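PDB 6NRU: CobC from Shigella flexneri 2a, which catalyses removal of phosphate from adenosylcobalamin 5'-phosphate, giving adenosylcobalamin (vitamin B12), and from alpha-ribazole 5'-phosphate, giving alpha-ribazole. Local coordinates for residues A[124-138]-A[154-168]. Sequence-based numbering, arbitrary orientation.
With EDO (1,2-ethanediol), chain Q.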
loop_
_atom_site.group_PDB
_atom_site.type_symbol
_atom_site.label_atom_id
_atom_site.label_comp_id
_atom_site.label_asym_id
_atom_site.label_seq_id
_atom_site.Cartn_x
_atom_site.Cartn_y
_atom_site.Cartn_z
ATOM N N PHE A 124 -1.741 -8.877 -12.505
ATOM C CA PHE A 124 -2.723 -8.242 -11.634
ATOM C C PHE A 124 -3.704 -9.253 -11.060
ATOM O O PHE A 124 -4.275 -9.022 -9.988
ATOM C CB PHE A 124 -3.479 -7.149 -12.387
ATOM C CG PHE A 124 -4.498 -6.440 -11.546
ATOM C CD1 PHE A 124 -4.100 -5.628 -10.499
ATOM C CD2 PHE A 124 -5.853 -6.597 -11.790
ATOM C CE1 PHE A 124 -5.033 -4.979 -9.715
ATOM C CE2 PHE A 124 -6.794 -5.946 -11.011
ATOM C CZ PHE A 124 -6.383 -5.136 -9.972
ATOM N N GLN A 125 -3.917 -10.373 -11.752
ATOM C CA GLN A 125 -4.827 -11.392 -11.241
ATOM C C GLN A 125 -4.280 -12.026 -9.967
ATOM O O GLN A 125 -5.003 -12.171 -8.975
ATOM C CB GLN A 125 -5.083 -12.451 -12.316
ATOM C CG GLN A 125 -5.755 -11.904 -13.570
ATOM C CD GLN A 125 -7.052 -11.174 -13.267
ATOM O OE1 GLN A 125 -7.853 -11.620 -12.445
ATOM N NE2 GLN A 125 -7.262 -10.041 -13.929
ATOM N N ALA A 126 -2.999 -12.402 -9.969
ATOM C CA ALA A 126 -2.396 -12.954 -8.761
ATOM C C ALA A 126 -2.277 -11.897 -7.671
ATOM O O ALA A 126 -2.465 -12.194 -6.486
ATOM C CB ALA A 126 -1.026 -13.550 -9.079
ATOM N N PHE A 127 -1.967 -10.657 -8.055
ATOM C CA PHE A 127 -1.853 -9.578 -7.079
ATOM C C PHE A 127 -3.198 -9.292 -6.421
ATOM O O PHE A 127 -3.291 -9.180 -5.193
ATOM C CB PHE A 127 -1.297 -8.329 -7.762
ATOM C CG PHE A 127 -1.325 -7.094 -6.906
ATOM C CD1 PHE A 127 -0.351 -6.880 -5.943
ATOM C CD2 PHE A 127 -2.315 -6.134 -7.081
ATOM C CE1 PHE A 127 -0.369 -5.738 -5.161
ATOM C CE2 PHE A 127 -2.340 -4.990 -6.303
ATOM C CZ PHE A 127 -1.366 -4.792 -5.341
ATOM N N SER A 128 -4.259 -9.180 -7.226
ATOM C CA SER A 128 -5.573 -8.882 -6.667
ATOM C C SER A 128 -6.124 -10.050 -5.860
ATOM O O SER A 128 -6.937 -9.841 -4.953
ATOM C CB SER A 128 -6.549 -8.488 -7.780
ATOM O OG SER A 128 -6.736 -9.541 -8.708
ATOM N N GLN A 129 -5.702 -11.280 -6.168
ATOM C CA GLN A 129 -6.105 -12.417 -5.347
ATOM C C GLN A 129 -5.382 -12.416 -4.007
ATOM O O GLN A 129 -5.946 -12.856 -3.000
ATOM C CB GLN A 129 -5.845 -13.730 -6.084
ATOM C CG GLN A 129 -6.848 -14.050 -7.177
ATOM C CD GLN A 129 -6.274 -14.986 -8.231
ATOM O OE1 GLN A 129 -5.127 -15.427 -8.129
ATOM N NE2 GLN A 129 -7.070 -15.290 -9.253
ATOM N N ARG A 130 -4.135 -11.939 -3.980
ATOM C CA ARG A 130 -3.415 -11.788 -2.720
ATOM C C ARG A 130 -4.153 -10.842 -1.786
ATOM O O ARG A 130 -4.313 -11.121 -0.593
ATOM C CB ARG A 130 -2.006 -11.263 -2.985
ATOM C CG ARG A 130 -0.894 -12.274 -2.844
ATOM C CD ARG A 130 0.394 -11.639 -3.319
ATOM N NE ARG A 130 0.452 -10.237 -2.915
ATOM C CZ ARG A 130 1.198 -9.310 -3.506
ATOM N NH1 ARG A 130 1.961 -9.625 -4.544
ATOM N NH2 ARG A 130 1.180 -8.062 -3.058
ATOM N N VAL A 131 -4.596 -9.700 -2.318
ATOM C CA VAL A 131 -5.325 -8.727 -1.512
ATOM C C VAL A 131 -6.670 -9.292 -1.077
ATOM O O VAL A 131 -7.138 -9.037 0.040
ATOM C CB VAL A 131 -5.478 -7.410 -2.296
ATOM C CG1 VAL A 131 -6.414 -6.453 -1.577
ATOM C CG2 VAL A 131 -4.111 -6.774 -2.518
ATOM N N GLU A 132 -7.310 -10.079 -1.943
ATOM C CA GLU A 132 -8.559 -10.729 -1.565
ATOM C C GLU A 132 -8.354 -11.678 -0.390
ATOM O O GLU A 132 -9.198 -11.754 0.509
ATOM C CB GLU A 132 -9.143 -11.468 -2.767
ATOM C CG GLU A 132 -10.010 -10.596 -3.653
ATOM C CD GLU A 132 -11.413 -10.432 -3.100
ATOM O OE1 GLU A 132 -12.266 -11.308 -3.367
ATOM O OE2 GLU A 132 -11.663 -9.433 -2.391
ATOM N N ARG A 133 -7.236 -12.411 -0.378
ATOM C CA ARG A 133 -6.952 -13.293 0.749
ATOM C C ARG A 133 -6.723 -12.496 2.024
ATOM O O ARG A 133 -7.140 -12.915 3.109
ATOM C CB ARG A 133 -5.739 -14.172 0.443
ATOM C CG ARG A 133 -5.929 -15.092 -0.749
ATOM C CD ARG A 133 -5.289 -16.452 -0.522
ATOM N NE ARG A 133 -5.702 -17.414 -1.537
ATOM C CZ ARG A 133 -6.618 -18.357 -1.343
ATOM N NH1 ARG A 133 -7.220 -18.465 -0.166
ATOM N NH2 ARG A 133 -6.933 -19.190 -2.325
ATOM N N PHE A 134 -6.060 -11.344 1.912
ATOM C CA PHE A 134 -5.879 -10.489 3.077
ATOM C C PHE A 134 -7.219 -10.001 3.606
ATOM O O PHE A 134 -7.436 -9.955 4.823
ATOM C CB PHE A 134 -4.978 -9.307 2.730
ATOM C CG PHE A 134 -4.843 -8.311 3.839
ATOM C CD1 PHE A 134 -4.001 -8.562 4.911
ATOM C CD2 PHE A 134 -5.561 -7.128 3.819
ATOM C CE1 PHE A 134 -3.874 -7.651 5.940
ATOM C CE2 PHE A 134 -5.439 -6.211 4.845
ATOM C CZ PHE A 134 -4.594 -6.472 5.906
ATOM N N ILE A 135 -8.132 -9.636 2.704
ATOM C CA ILE A 135 -9.464 -9.207 3.119
ATOM C C ILE A 135 -10.180 -10.333 3.854
ATOM O O ILE A 135 -10.797 -10.115 4.904
ATOM C CB ILE A 135 -10.271 -8.719 1.901
ATOM C CG1 ILE A 135 -9.707 -7.398 1.380
ATOM C CG2 ILE A 135 -11.741 -8.556 2.252
ATOM C CD1 ILE A 135 -10.440 -6.868 0.176
ATOM N N ALA A 136 -10.098 -11.557 3.324
ATOM C CA ALA A 136 -10.739 -12.698 3.969
ATOM C C ALA A 136 -10.120 -13.022 5.321
ATOM O O ALA A 136 -10.753 -13.715 6.127
ATOM C CB ALA A 136 -10.669 -13.926 3.064
ATOM N N ARG A 137 -8.907 -12.538 5.586
ATOM C CA ARG A 137 -8.216 -12.778 6.844
ATOM C C ARG A 137 -8.572 -11.772 7.930
ATOM O O ARG A 137 -8.122 -11.932 9.069
ATOM C CB ARG A 137 -6.701 -12.753 6.626
ATOM C CG ARG A 137 -6.121 -14.042 6.080
ATOM C CD ARG A 137 -4.636 -14.111 6.365
ATOM N NE ARG A 137 -3.947 -15.067 5.505
ATOM C CZ ARG A 137 -2.652 -15.001 5.210
ATOM N NH1 ARG A 137 -1.908 -14.018 5.704
ATOM N NH2 ARG A 137 -2.100 -15.912 4.419
ATOM N N LEU A 138 -9.357 -10.741 7.609
ATOM C CA LEU A 138 -9.621 -9.684 8.579
ATOM C C LEU A 138 -10.438 -10.187 9.760
ATOM O O LEU A 138 -10.317 -9.653 10.868
ATOM C CB LEU A 138 -10.335 -8.518 7.896
ATOM C CG LEU A 138 -9.477 -7.695 6.935
ATOM C CD1 LEU A 138 -10.317 -6.634 6.259
ATOM C CD2 LEU A 138 -8.300 -7.063 7.663
ATOM N N GLY A 154 -0.786 0.444 -4.871
ATOM C CA GLY A 154 -1.647 -0.533 -5.517
ATOM C C GLY A 154 -2.411 -1.394 -4.530
ATOM O O GLY A 154 -3.576 -1.726 -4.758
ATOM N N VAL A 155 -1.770 -1.762 -3.420
ATOM C CA VAL A 155 -2.425 -2.600 -2.419
ATOM C C VAL A 155 -3.543 -1.833 -1.730
ATOM O O VAL A 155 -4.676 -2.318 -1.619
ATOM C CB VAL A 155 -1.398 -3.114 -1.394
ATOM C CG1 VAL A 155 -2.103 -3.828 -0.253
ATOM C CG2 VAL A 155 -0.384 -4.025 -2.060
ATOM N N LEU A 156 -3.240 -0.626 -1.250
ATOM C CA LEU A 156 -4.204 0.106 -0.436
ATOM C C LEU A 156 -5.370 0.613 -1.274
ATOM O O LEU A 156 -6.521 0.588 -0.821
ATOM C CB LEU A 156 -3.505 1.259 0.283
ATOM C CG LEU A 156 -2.420 0.845 1.282
ATOM C CD1 LEU A 156 -1.704 2.060 1.836
ATOM C CD2 LEU A 156 -3.025 0.027 2.402
ATOM N N SER A 157 -5.097 1.077 -2.497
ATOM C CA SER A 157 -6.177 1.535 -3.367
ATOM C C SER A 157 -7.113 0.393 -3.725
ATOM O O SER A 157 -8.337 0.568 -3.752
ATOM C CB SER A 157 -5.602 2.162 -4.632
ATOM O OG SER A 157 -5.053 1.165 -5.470
ATOM N N LEU A 158 -6.554 -0.786 -4.010
ATOM C CA LEU A 158 -7.383 -1.951 -4.298
ATOM C C LEU A 158 -8.081 -2.461 -3.046
ATOM O O LEU A 158 -9.193 -2.998 -3.130
ATOM C CB LEU A 158 -6.536 -3.056 -4.923
ATOM C CG LEU A 158 -7.275 -4.348 -5.262
ATOM C CD1 LEU A 158 -8.434 -4.052 -6.192
ATOM C CD2 LEU A 158 -6.326 -5.355 -5.881
ATOM N N LEU A 159 -7.451 -2.306 -1.880
ATOM C CA LEU A 159 -8.110 -2.682 -0.636
ATOM C C LEU A 159 -9.373 -1.861 -0.430
ATOM O O LEU A 159 -10.437 -2.404 -0.112
ATOM C CB LEU A 159 -7.152 -2.507 0.543
ATOM C CG LEU A 159 -7.703 -2.912 1.911
ATOM C CD1 LEU A 159 -7.739 -4.420 2.043
ATOM C CD2 LEU A 159 -6.881 -2.297 3.027
ATOM N N ILE A 160 -9.275 -0.543 -0.619
ATOM C CA ILE A 160 -10.449 0.316 -0.501
ATOM C C ILE A 160 -11.535 -0.140 -1.466
ATOM O O ILE A 160 -12.692 -0.333 -1.077
ATOM C CB ILE A 160 -10.069 1.787 -0.744
ATOM C CG1 ILE A 160 -9.077 2.271 0.313
ATOM C CG2 ILE A 160 -11.313 2.663 -0.740
ATOM C CD1 ILE A 160 -8.540 3.662 0.046
ATOM N N ALA A 161 -11.169 -0.340 -2.737
ATOM C CA ALA A 161 -12.162 -0.655 -3.760
ATOM C C ALA A 161 -12.879 -1.966 -3.465
ATOM O O ALA A 161 -14.105 -2.051 -3.593
ATOM C CB ALA A 161 -11.502 -0.706 -5.138
ATOM N N ARG A 162 -12.138 -3.002 -3.066
ATOM C CA ARG A 162 -12.778 -4.292 -2.829
ATOM C C ARG A 162 -13.610 -4.286 -1.550
ATOM O O ARG A 162 -14.643 -4.966 -1.483
ATOM C CB ARG A 162 -11.728 -5.400 -2.776
ATOM C CG ARG A 162 -11.013 -5.639 -4.091
ATOM C CD ARG A 162 -11.995 -5.942 -5.209
ATOM N NE ARG A 162 -12.630 -7.248 -5.059
ATOM C CZ ARG A 162 -13.935 -7.433 -4.885
ATOM N NH1 ARG A 162 -14.757 -6.392 -4.830
ATOM N NH2 ARG A 162 -14.420 -8.663 -4.760
ATOM N N LEU A 163 -13.187 -3.526 -0.536
ATOM C CA LEU A 163 -13.915 -3.507 0.729
ATOM C C LEU A 163 -15.306 -2.907 0.563
ATOM O O LEU A 163 -16.266 -3.382 1.180
ATOM C CB LEU A 163 -13.126 -2.734 1.782
ATOM C CG LEU A 163 -11.994 -3.491 2.477
ATOM C CD1 LEU A 163 -11.219 -2.566 3.403
ATOM C CD2 LEU A 163 -12.532 -4.692 3.238
ATOM N N ILE A 164 -15.441 -1.870 -0.261
ATOM C CA ILE A 164 -16.734 -1.217 -0.429
ATOM C C ILE A 164 -17.501 -1.885 -1.567
ATOM O O ILE A 164 -18.542 -1.383 -2.008
ATOM C CB ILE A 164 -16.573 0.299 -0.651
ATOM C CG1 ILE A 164 -15.944 0.606 -2.006
ATOM C CG2 ILE A 164 -15.701 0.901 0.428
ATOM C CD1 ILE A 164 -15.719 2.092 -2.230
ATOM N N GLY A 165 -17.004 -3.028 -2.038
ATOM C CA GLY A 165 -17.764 -3.868 -2.940
ATOM C C GLY A 165 -17.639 -3.550 -4.409
ATOM O O GLY A 165 -18.567 -3.838 -5.176
HETATM N N MSE A 166 -16.525 -2.966 -4.835
HETATM C CA MSE A 166 -16.315 -2.681 -6.249
HETATM C C MSE A 166 -15.322 -3.653 -6.885
HETATM O O MSE A 166 -14.501 -4.243 -6.188
HETATM C CB MSE A 166 -15.822 -1.243 -6.452
HETATM C CG MSE A 166 -16.556 -0.177 -5.675
HETATM SE SE MSE A 166 -15.611 1.530 -5.724
HETATM C CE MSE A 166 -16.117 2.128 -7.491
ATOM N N PRO A 167 -15.401 -3.816 -8.208
ATOM C CA PRO A 167 -14.443 -4.685 -8.898
ATOM C C PRO A 167 -13.021 -4.167 -8.768
ATOM O O PRO A 167 -12.775 -3.006 -8.433
ATOM C CB PRO A 167 -14.915 -4.654 -10.359
ATOM C CG PRO A 167 -15.733 -3.414 -10.473
ATOM C CD PRO A 167 -16.397 -3.256 -9.139
ATOM N N ALA A 168 -12.069 -5.059 -9.047
ATOM C CA ALA A 168 -10.663 -4.710 -8.884
ATOM C C ALA A 168 -10.243 -3.586 -9.821
ATOM O O ALA A 168 -9.305 -2.844 -9.513
ATOM C CB ALA A 168 -9.790 -5.942 -9.107
HETATM C C1 EDO Q . -18.190 -8.480 -3.671
HETATM O O1 EDO Q . -17.104 -7.677 -3.193
HETATM C C2 EDO Q . -17.664 -9.576 -4.592
HETATM O O2 EDO Q . -17.258 -9.004 -5.843
#
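The guanidinium of Arg162 is held from several directions and meets Glu132 across the helix pair. Its NH1 gives a bent hydrogen bond to Met166 O (2.6 Å), approaching from above the carbonyl plane. NH1 also bonds O1 of an ethanediol, probably from the crystallisation liquor. The salt bridge with Glu132 is one of charge only: OE2 lies 3.6 Å from Arg162 NE, well out of the guanidinium plane. Bends at chi2 (-56°) and chi3 (-70°) fold the arginine back toward Met166. Its CB packs on Ile135 CD1 at 3.5 Å.

Helices 124-136 and 154-163 cross at -61°, with axes 10.1 Å apart, on one side of the central sheet of this histidine phosphatase fold. Leu159 packs on Leu8 of strand 5-10, and Leu163 on Leu6 of that strand and on Ile184 and Ile186 of strand 181-187. A Schellman motif with Gly165 as C-prime residue ends helix 154-163.

Leu158 is a knob in a hole formed by Phe124, Phe127, Ser128 and Val131; its CD2 reaches Ser128 CB at 3.7 Å. Leu159 CD1 lies at the edge of the Phe134 ring and 3.6 Å from Ile135 CG1. The Phe127 ring turns its edge to Val155 CG2 (3.5 Å from CZ) and also lies near Glu84, the probable catalytic proton donor/acceptor.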